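PDB 5HSM: HTH-type transcriptional repressor Rv2887 from Mycobacterium tuberculosis, which represses a methyltransferase gene by binding its promoter, represses several other genes, and binds salicylate and para-aminosalicylic acid. Local coordinates for residues A[53-56]-A[57-60]; A[90-93]-A[94-98]; A[141-144]-A[145-148]. All blocks are in the same frame, centred on the assembly; numbering follows the deposited sequence.

Contact 1. Residues A[53-56]-A[57-60]; sequences GLTL and PEFV
Thr55 and Glu58 form a capping box that starts helix 56-67 of this MarR-family regulator, each using its side chain to bond the other's backbone N-H. The Glu58 chain runs back along the first turn. Glu58 CB lies 3.9 Å from Leu54 CD2 and also close to Thr55 OG1, and Glu58 CG passes 3.2 Å from that same Thr55 OG1. Because CG stands anti to the carbonyl carbon (chi1 -74°) and the chain is extended beyond it, the carboxylate returns to the residues ahead of the helix. There Glu58 OE1 accepts from Thr55 N at 3.0 Å, in a nearly straight bond that meets the carboxylate from above its plane, and it also lies 3.5 Å from Leu54 CA. The other oxygen, OE2, has Thr55 OG1 as its nearest atom in the two segments. In return, Thr55 OG1 accepts from Glu58 N at 3.2 Å. Two backbone bonds, Phe59 N to Thr55 O and Val60 N to Leu56 O, begin the regular helical ladder. Phe59 leads its ring away toward helix 118-139 and lies near Arg63, which binds salicylate, while Leu56 and Phe59 also pack on Ala25 of the second subunit. Pro57, whose nitrogen has no hydrogen to donate, fits this first turn, its CD 3.4 Å from Leu56 CB, a closeness that comes with the Leu56-Pro57 peptide bond.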
ATOM      1  N   GLY A  53       4.770  20.837   8.332  1.00 27.57           N
ATOM      2  CA  GLY A  53       4.315  21.328   7.041  1.00 34.94           C
ATOM      3  C   GLY A  53       4.484  20.305   5.925  1.00 39.98           C
ATOM      4  O   GLY A  53       4.609  20.661   4.756  1.00 36.29           O
ATOM      5  N   LEU A  54       4.483  19.027   6.288  1.00 32.60           N
ATOM      6  CA  LEU A  54       4.676  17.954   5.314  1.00 26.71           C
ATOM      7  C   LEU A  54       3.497  17.008   5.260  1.00 31.78           C
ATOM      8  O   LEU A  54       2.953  16.635   6.299  1.00 28.85           O
ATOM      9  CB  LEU A  54       5.929  17.144   5.653  1.00 24.42           C
ATOM     10  CG  LEU A  54       7.293  17.804   5.515  1.00 26.50           C
ATOM     11  CD1 LEU A  54       8.341  16.921   6.116  1.00 34.17           C
ATOM     12  CD2 LEU A  54       7.562  17.997   4.047  1.00 32.38           C
ATOM     13  N   THR A  55       3.115  16.622   4.046  1.00 27.25           N
ATOM     14  CA  THR A  55       2.250  15.474   3.845  1.00 29.95           C
ATOM     15  C   THR A  55       3.100  14.225   3.754  1.00 31.82           C
ATOM     16  O   THR A  55       4.317  14.296   3.600  1.00 24.27           O
ATOM     17  CB  THR A  55       1.422  15.600   2.564  1.00 39.84           C
ATOM     18  OG1 THR A  55       2.304  15.550   1.434  1.00 28.86           O
ATOM     19  CG2 THR A  55       0.659  16.919   2.557  1.00 33.78           C
ATOM     20  N   LEU A  56       2.464  13.071   3.832  1.00 27.96           N
ATOM     21  CA  LEU A  56       3.207  11.824   3.695  1.00 26.56           C
ATOM     22  C   LEU A  56       3.946  11.704   2.339  1.00 23.87           C
ATOM     23  O   LEU A  56       5.131  11.361   2.313  1.00 27.19           O
ATOM     24  CB  LEU A  56       2.257  10.642   3.927  1.00 30.41           C
ATOM     25  CG  LEU A  56       2.895   9.287   4.207  1.00 37.29           C
ATOM     26  CD1 LEU A  56       3.969   9.464   5.234  1.00 51.96           C
ATOM     27  CD2 LEU A  56       1.846   8.323   4.726  1.00 42.01           C
ATOM     28  N   PRO A  57       3.270  11.993   1.205  1.00 29.61           N
ATOM     29  CA  PRO A  57       4.015  11.903  -0.062  1.00 26.32           C
ATOM     30  C   PRO A  57       5.184  12.897  -0.174  1.00 28.84           C
ATOM     31  O   PRO A  57       6.242  12.582  -0.751  1.00 28.62           O
ATOM     32  CB  PRO A  57       2.944  12.214  -1.112  1.00 31.28           C
ATOM     33  CG  PRO A  57       1.653  11.855  -0.454  1.00 42.79           C
ATOM     34  CD  PRO A  57       1.831  12.239   0.972  1.00 37.68           C
ATOM     35  N   GLU A  58       5.003  14.092   0.381  1.00 30.80           N
ATOM     36  CA  GLU A  58       6.087  15.069   0.437  1.00 26.98           C
ATOM     37  C   GLU A  58       7.262  14.538   1.235  1.00 26.72           C
ATOM     38  O   GLU A  58       8.420  14.671   0.816  1.00 28.45           O
ATOM     39  CB  GLU A  58       5.590  16.396   1.040  1.00 24.12           C
ATOM     40  CG  GLU A  58       4.726  17.173   0.066  1.00 28.60           C
ATOM     41  CD  GLU A  58       3.920  18.289   0.722  1.00 47.93           C
ATOM     42  OE1 GLU A  58       4.081  18.527   1.940  1.00 32.55           O
ATOM     43  OE2 GLU A  58       3.116  18.921   0.001  1.00 40.04           O
ATOM     44  N   PHE A  59       6.976  13.932   2.386  1.00 26.36           N
ATOM     45  CA  PHE A  59       8.041  13.328   3.172  1.00 25.00           C
ATOM     46  C   PHE A  59       8.760  12.210   2.409  1.00 27.91           C
ATOM     47  O   PHE A  59       9.984  12.134   2.420  1.00 26.63           O
ATOM     48  CB  PHE A  59       7.515  12.770   4.486  1.00 27.09           C
ATOM     49  CG  PHE A  59       8.532  11.954   5.209  1.00 26.54           C
ATOM     50  CD1 PHE A  59       9.696  12.546   5.686  1.00 33.75           C
ATOM     51  CD2 PHE A  59       8.357  10.594   5.376  1.00 26.89           C
ATOM     52  CE1 PHE A  59      10.659  11.785   6.335  1.00 33.54           C
ATOM     53  CE2 PHE A  59       9.308   9.826   6.022  1.00 31.19           C
ATOM     54  CZ  PHE A  59      10.459  10.424   6.509  1.00 38.23           C
ATOM     55  N   VAL A  60       8.001  11.340   1.755  1.00 25.44           N
ATOM     56  CA  VAL A  60       8.608  10.252   0.977  1.00 26.81           C
ATOM     57  C   VAL A  60       9.570  10.805  -0.096  1.00 27.84           C
ATOM     58  O   VAL A  60      10.722  10.341  -0.227  1.00 28.10           O
ATOM     59  CB  VAL A  60       7.518   9.371   0.347  1.00 24.39           C
ATOM     60  CG1 VAL A  60       8.114   8.381  -0.640  1.00 31.76           C
ATOM     61  CG2 VAL A  60       6.755   8.617   1.453  1.00 25.10           C
TER

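Contact 2. Residues A[90-93]-A[94-98]; sequences VLRK and LEDAG
Arg92 reaches forward to Glu95 and Asp96 in a salt-bridge network on the last turns of helix 84-96, which probably corresponds to the recognition helix of the MarR winged helix-turn-helix and ends in a Schellman motif at Gly98. Asp96 OD1 sits over the centre of one guanidinium face, 3.4 Å from Arg92 CZ. It makes a salt bridge with Arg92 NE at 3.5 Å, through charge alone, since no N-H points at Asp96 OD1. Glu95 OE1 instead lies at the edge, near the guanidinium plane, and takes a weak hydrogen bond from Arg92 NH1 at 3.5 Å. Both carboxylates are turned more than 70° from the guanidinium plane. Arg92 starts with CG anti to its own N and bends at chi2 (58°), which carries the group along the helix to its acidic partners. Behind them the backbone ladder sets the spacing, with Asp96 N bonded to Arg92 O at 2.9 Å. On the side facing helix 56-67, Val90 CG1 and Leu94 CD1 lie side by side, and both residues touch Cys61. At the helix end Ala97 N bonds to Lys93 O at 3.2 Å. Gly98 then takes a positive phi of 73°, and Gly98 N bonds back to Glu95 O at 2.8 Å.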
ATOM      1  N   VAL A  90       4.174  17.181  -5.838  1.00 36.13           N
ATOM      2  CA  VAL A  90       4.878  17.058  -4.569  1.00 32.22           C
ATOM      3  C   VAL A  90       6.149  17.906  -4.573  1.00 32.87           C
ATOM      4  O   VAL A  90       6.437  18.648  -3.622  1.00 31.31           O
ATOM      5  CB  VAL A  90       5.225  15.577  -4.272  1.00 35.76           C
ATOM      6  CG1 VAL A  90       6.234  15.486  -3.156  1.00 34.24           C
ATOM      7  CG2 VAL A  90       3.961  14.799  -3.916  1.00 39.04           C
ATOM      8  N   LEU A  91       6.902  17.802  -5.662  1.00 31.67           N
ATOM      9  CA  LEU A  91       8.118  18.566  -5.834  1.00 29.36           C
ATOM     10  C   LEU A  91       7.864  20.073  -5.850  1.00 35.21           C
ATOM     11  O   LEU A  91       8.646  20.837  -5.305  1.00 35.65           O
ATOM     12  CB  LEU A  91       8.818  18.146  -7.126  1.00 35.19           C
ATOM     13  CG  LEU A  91       9.580  16.824  -7.042  1.00 35.02           C
ATOM     14  CD1 LEU A  91      10.051  16.429  -8.427  1.00 34.62           C
ATOM     15  CD2 LEU A  91      10.766  16.976  -6.097  1.00 31.73           C
ATOM     16  N   ARG A  92       6.779  20.497  -6.484  1.00 38.92           N
ATOM     17  CA  ARG A  92       6.428  21.916  -6.506  1.00 45.02           C
ATOM     18  C   ARG A  92       6.145  22.407  -5.092  1.00 45.21           C
ATOM     19  O   ARG A  92       6.661  23.446  -4.670  1.00 38.97           O
ATOM     20  CB  ARG A  92       5.220  22.169  -7.415  1.00 47.73           C
ATOM     21  CG  ARG A  92       4.765  23.624  -7.463  1.00 62.13           C
ATOM     22  CD  ARG A  92       5.891  24.546  -7.921  1.00 79.03           C
ATOM     23  NE  ARG A  92       5.466  25.942  -8.006  1.00 88.24           N
ATOM     24  CZ  ARG A  92       6.301  26.974  -8.081  1.00 91.57           C
ATOM     25  NH1 ARG A  92       7.614  26.773  -8.077  1.00 91.38           N
ATOM     26  NH2 ARG A  92       5.824  28.209  -8.156  1.00 96.18           N
ATOM     27  N   LYS A  93       5.335  21.659  -4.347  1.00 36.75           N
ATOM     28  CA  LYS A  93       5.040  22.066  -2.975  1.00 38.27           C
ATOM     29  C   LYS A  93       6.302  22.098  -2.102  1.00 38.53           C
ATOM     30  O   LYS A  93       6.443  22.978  -1.248  1.00 37.04           O
ATOM     31  CB  LYS A  93       3.985  21.150  -2.358  1.00 39.89           C
ATOM     32  CG  LYS A  93       2.585  21.437  -2.870  1.00 52.59           C
ATOM     33  CD  LYS A  93       1.627  20.298  -2.575  1.00 64.05           C
ATOM     34  CE  LYS A  93       0.333  20.461  -3.363  1.00 71.86           C
ATOM     35  NZ  LYS A  93       0.140  21.860  -3.842  1.00 74.67           N
ATOM     36  N   LEU A  94       7.226  21.168  -2.328  1.00 32.88           N
ATOM     37  CA  LEU A  94       8.481  21.184  -1.576  1.00 32.95           C
ATOM     38  C   LEU A  94       9.376  22.361  -1.969  1.00 36.70           C
ATOM     39  O   LEU A  94      10.071  22.923  -1.116  1.00 36.92           O
ATOM     40  CB  LEU A  94       9.235  19.867  -1.756  1.00 32.01           C
ATOM     41  CG  LEU A  94       8.651  18.670  -1.002  1.00 33.75           C
ATOM     42  CD1 LEU A  94       9.364  17.382  -1.390  1.00 34.24           C
ATOM     43  CD2 LEU A  94       8.772  18.895   0.484  1.00 30.79           C
ATOM     44  N   GLU A  95       9.364  22.737  -3.246  1.00 32.00           N
ATOM     45  CA  GLU A  95      10.101  23.921  -3.682  1.00 38.07           C
ATOM     46  C   GLU A  95       9.516  25.144  -2.991  1.00 37.64           C
ATOM     47  O   GLU A  95      10.247  26.000  -2.485  1.00 39.43           O
ATOM     48  CB  GLU A  95      10.038  24.098  -5.201  1.00 47.38           C
ATOM     49  CG  GLU A  95      10.753  23.021  -5.999  1.00 60.77           C
ATOM     50  CD  GLU A  95      10.349  23.024  -7.463  1.00 79.38           C
ATOM     51  OE1 GLU A  95       9.701  24.002  -7.893  1.00 83.67           O
ATOM     52  OE2 GLU A  95      10.669  22.047  -8.177  1.00 81.74           O
ATOM     53  N   ASP A  96       8.189  25.207  -2.960  1.00 36.86           N
ATOM     54  CA  ASP A  96       7.482  26.313  -2.318  1.00 39.22           C
ATOM     55  C   ASP A  96       7.890  26.506  -0.863  1.00 45.31           C
ATOM     56  O   ASP A  96       7.892  27.634  -0.351  1.00 47.82           O
ATOM     57  CB  ASP A  96       5.962  26.100  -2.381  1.00 42.88           C
ATOM     58  CG  ASP A  96       5.408  26.243  -3.779  1.00 42.42           C
ATOM     59  OD1 ASP A  96       6.163  26.672  -4.672  1.00 43.55           O
ATOM     60  OD2 ASP A  96       4.198  25.977  -3.971  1.00 51.93           O
ATOM     61  N   ALA A  97       8.198  25.402  -0.191  1.00 36.82           N
ATOM     62  CA  ALA A  97       8.582  25.442   1.214  1.00 43.20           C
ATOM     63  C   ALA A  97      10.085  25.667   1.384  1.00 41.36           C
ATOM     64  O   ALA A  97      10.585  25.698   2.507  1.00 45.71           O
ATOM     65  CB  ALA A  97       8.156  24.159   1.914  1.00 33.93           C
ATOM     66  N   GLY A  98      10.795  25.822   0.269  1.00 36.49           N
ATOM     67  CA  GLY A  98      12.228  26.078   0.294  1.00 31.49           C
ATOM     68  C   GLY A  98      13.062  24.869   0.682  1.00 31.05           C
ATOM     69  O   GLY A  98      14.239  24.993   1.052  1.00 27.86           O
TER

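Contact 3. Residues A[141-144]-A[145-148]. With SO4 (sulfate ion), chain B.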
ATOM      1  N   ARG A 141       1.263   0.473  22.125  1.00 26.98           N
ATOM      2  CA  ARG A 141      -0.067  -0.020  22.483  1.00 35.50           C
ATOM      3  C   ARG A 141       0.041  -1.417  23.083  1.00 46.37           C
ATOM      4  O   ARG A 141      -0.840  -1.866  23.803  1.00 43.66           O
ATOM      5  CB  ARG A 141      -0.987  -0.057  21.264  1.00 31.30           C
ATOM      6  CG  ARG A 141      -1.415   1.299  20.726  1.00 39.89           C
ATOM      7  CD  ARG A 141      -2.267   1.106  19.473  1.00 32.51           C
ATOM      8  NE  ARG A 141      -2.862   2.362  19.026  1.00 50.74           N
ATOM      9  CZ  ARG A 141      -3.896   2.445  18.194  1.00 58.70           C
ATOM     10  NH1 ARG A 141      -4.463   1.343  17.730  1.00 44.37           N
ATOM     11  NH2 ARG A 141      -4.380   3.630  17.844  1.00 58.75           N
ATOM     12  N   LEU A 142       1.125  -2.113  22.758  1.00 30.03           N
ATOM     13  CA  LEU A 142       1.391  -3.425  23.320  1.00 26.71           C
ATOM     14  C   LEU A 142       2.379  -3.315  24.474  1.00 30.96           C
ATOM     15  O   LEU A 142       3.224  -2.421  24.490  1.00 32.74           O
ATOM     16  CB  LEU A 142       1.956  -4.363  22.243  1.00 23.38           C
ATOM     17  CG  LEU A 142       1.161  -4.648  20.969  1.00 30.04           C
ATOM     18  CD1 LEU A 142       1.987  -5.515  20.019  1.00 24.62           C
ATOM     19  CD2 LEU A 142      -0.144  -5.356  21.317  1.00 32.32           C
ATOM     20  N   THR A 143       2.293  -4.237  25.428  1.00 36.67           N
ATOM     21  CA  THR A 143       3.288  -4.316  26.496  1.00 33.90           C
ATOM     22  C   THR A 143       4.651  -4.666  25.897  1.00 42.08           C
ATOM     23  O   THR A 143       4.715  -5.190  24.789  1.00 35.20           O
ATOM     24  CB  THR A 143       2.906  -5.369  27.543  1.00 38.66           C
ATOM     25  OG1 THR A 143       3.174  -6.674  27.017  1.00 38.90           O
ATOM     26  CG2 THR A 143       1.432  -5.270  27.889  1.00 42.31           C
ATOM     27  N   ALA A 144       5.736  -4.390  26.616  1.00 37.08           N
ATOM     28  CA  ALA A 144       7.081  -4.707  26.110  1.00 42.20           C
ATOM     29  C   ALA A 144       7.272  -6.185  25.682  1.00 38.41           C
ATOM     30  O   ALA A 144       7.773  -6.449  24.570  1.00 42.97           O
ATOM     31  CB  ALA A 144       8.136  -4.316  27.144  1.00 59.62           C
ATOM     32  N   PRO A 145       6.878  -7.154  26.544  1.00 35.30           N
ATOM     33  CA  PRO A 145       7.005  -8.549  26.094  1.00 40.46           C
ATOM     34  C   PRO A 145       6.159  -8.835  24.861  1.00 33.16           C
ATOM     35  O   PRO A 145       6.589  -9.581  23.964  1.00 38.91           O
ATOM     36  CB  PRO A 145       6.495  -9.361  27.292  1.00 38.72           C
ATOM     37  CG  PRO A 145       6.635  -8.456  28.458  1.00 50.36           C
ATOM     38  CD  PRO A 145       6.388  -7.079  27.933  1.00 44.15           C
ATOM     39  N   GLN A 146       4.962  -8.260  24.823  1.00 31.14           N
ATOM     40  CA  GLN A 146       4.090  -8.422  23.670  1.00 28.65           C
ATOM     41  C   GLN A 146       4.747  -7.852  22.418  1.00 30.08           C
ATOM     42  O   GLN A 146       4.640  -8.428  21.341  1.00 24.70           O
ATOM     43  CB  GLN A 146       2.739  -7.744  23.898  1.00 34.81           C
ATOM     44  CG  GLN A 146       1.785  -8.544  24.772  1.00 32.77           C
ATOM     45  CD  GLN A 146       0.538  -7.759  25.090  1.00 44.07           C
ATOM     46  OE1 GLN A 146       0.499  -6.540  24.915  1.00 31.92           O
ATOM     47  NE2 GLN A 146      -0.491  -8.451  25.573  1.00 55.41           N
ATOM     48  N   GLN A 147       5.413  -6.712  22.555  1.00 28.16           N
ATOM     49  CA  GLN A 147       6.129  -6.113  21.425  1.00 35.15           C
ATOM     50  C   GLN A 147       7.224  -7.027  20.899  1.00 32.09           C
ATOM     51  O   GLN A 147       7.391  -7.167  19.681  1.00 31.34           O
ATOM     52  CB  GLN A 147       6.745  -4.773  21.816  1.00 36.62           C
ATOM     53  CG  GLN A 147       5.735  -3.689  22.130  1.00 31.50           C
ATOM     54  CD  GLN A 147       6.412  -2.419  22.608  1.00 45.62           C
ATOM     55  OE1 GLN A 147       7.504  -2.082  22.150  1.00 39.81           O
ATOM     56  NE2 GLN A 147       5.780  -1.725  23.553  1.00 32.21           N
ATOM     57  N   ARG A 148       7.980  -7.642  21.806  1.00 33.17           N
ATOM     58  CA  ARG A 148       9.044  -8.545  21.352  1.00 34.47           C
ATOM     59  C   ARG A 148       8.436  -9.749  20.620  1.00 36.22           C
ATOM     60  O   ARG A 148       8.871 -10.132  19.516  1.00 29.39           O
ATOM     61  CB  ARG A 148       9.909  -9.007  22.527  1.00 36.39           C
ATOM     62  CG  ARG A 148      10.663  -7.874  23.228  1.00 43.22           C
ATOM     63  CD  ARG A 148      11.683  -8.404  24.249  1.00 55.78           C
ATOM     64  NE  ARG A 148      11.068  -9.192  25.321  1.00 56.87           N
ATOM     65  CZ  ARG A 148      10.648  -8.693  26.483  1.00 63.33           C
ATOM     66  NH1 ARG A 148      10.769  -7.396  26.744  1.00 61.06           N
ATOM     67  NH2 ARG A 148      10.101  -9.493  27.390  1.00 67.21           N
TER
HETATM   68  S   SO4 B 201      10.831 -12.729  25.491  1.00 94.56           S
HETATM   69  O1  SO4 B 201      10.596 -11.766  24.419  1.00 96.56           O
HETATM   70  O2  SO4 B 201      10.367 -12.171  26.759  1.00 97.42           O
HETATM   71  O3  SO4 B 201      10.102 -13.965  25.215  1.00 96.94           O
HETATM   72  O4  SO4 B 201      12.265 -13.004  25.574  1.00 98.81           O
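Gln146 and Thr143 grip each other in a capping box at the start of helix 144-157, the tightly packed part of a turn that joins this helix to helix 118-139 at the dimer interface. Thr143 OG1, set between its backbone N and carbonyl carbon (chi1 76°), accepts from Gln146 N at 3.2 Å. Gln146 OE1 returns the bond by accepting from Thr143 N at 3.0 Å, and Gln146 CG brushes Thr143 OG1. Gln147 adds a second clasp. Gln147 NE2 donates to Leu142 O at 2.8 Å along an almost straight line (174°), with the acceptor in the amide plane of Gln147 but the donor above the carbonyl plane of Leu142. That bond helps to hold the amide's rotation, while Leu142 CB packs 3.8 Å from Gln147 CG. Leu142 is buried and, like Gln146, also packs on the second subunit, against Leu157 and Met153 of that chain respectively. The outer side is looser. Exposed Arg148 bends at chi3 (-61°), placing one guanidinium face over Ala144 O and Pro145 CA, toward the rim of the group. Its edge meets a sulfate ion, probably from the crystallisation liquor: Arg148 NE donates to sulfate O1 and Arg148 NH2 to sulfate O2, each at 2.8 Å. Arg152 also bonds this anion. Neutral amide and hydroxyl groups thus hold the cap, whereas the arginine edge presents paired N-H donors suited to an oxyanion.

Overall arrangement
Contacts 1, 2 and 3 follow one another along the chain without overlapping. Contacts 1 and 2 have centres about 10 Å apart and touch directly where helix 56-67 meets helix 84-96: Glu58 OE2 lies 3.3 Å from Lys93 CD, resting against the aliphatic part of that lysine, and Val90 and Leu94 pack on the first turn of helix 56-67. Contact 3 stands apart at the start of helix 144-157, its centre about 29 Å from that of contact 1 and 39 Å from that of contact 2, on the opposite side of the chain's centre from the latter. Contacts 1 and 3 both touch the second subunit, so two separate helix starts take part in the homodimer, the form in which MarR-family repressors bind DNA.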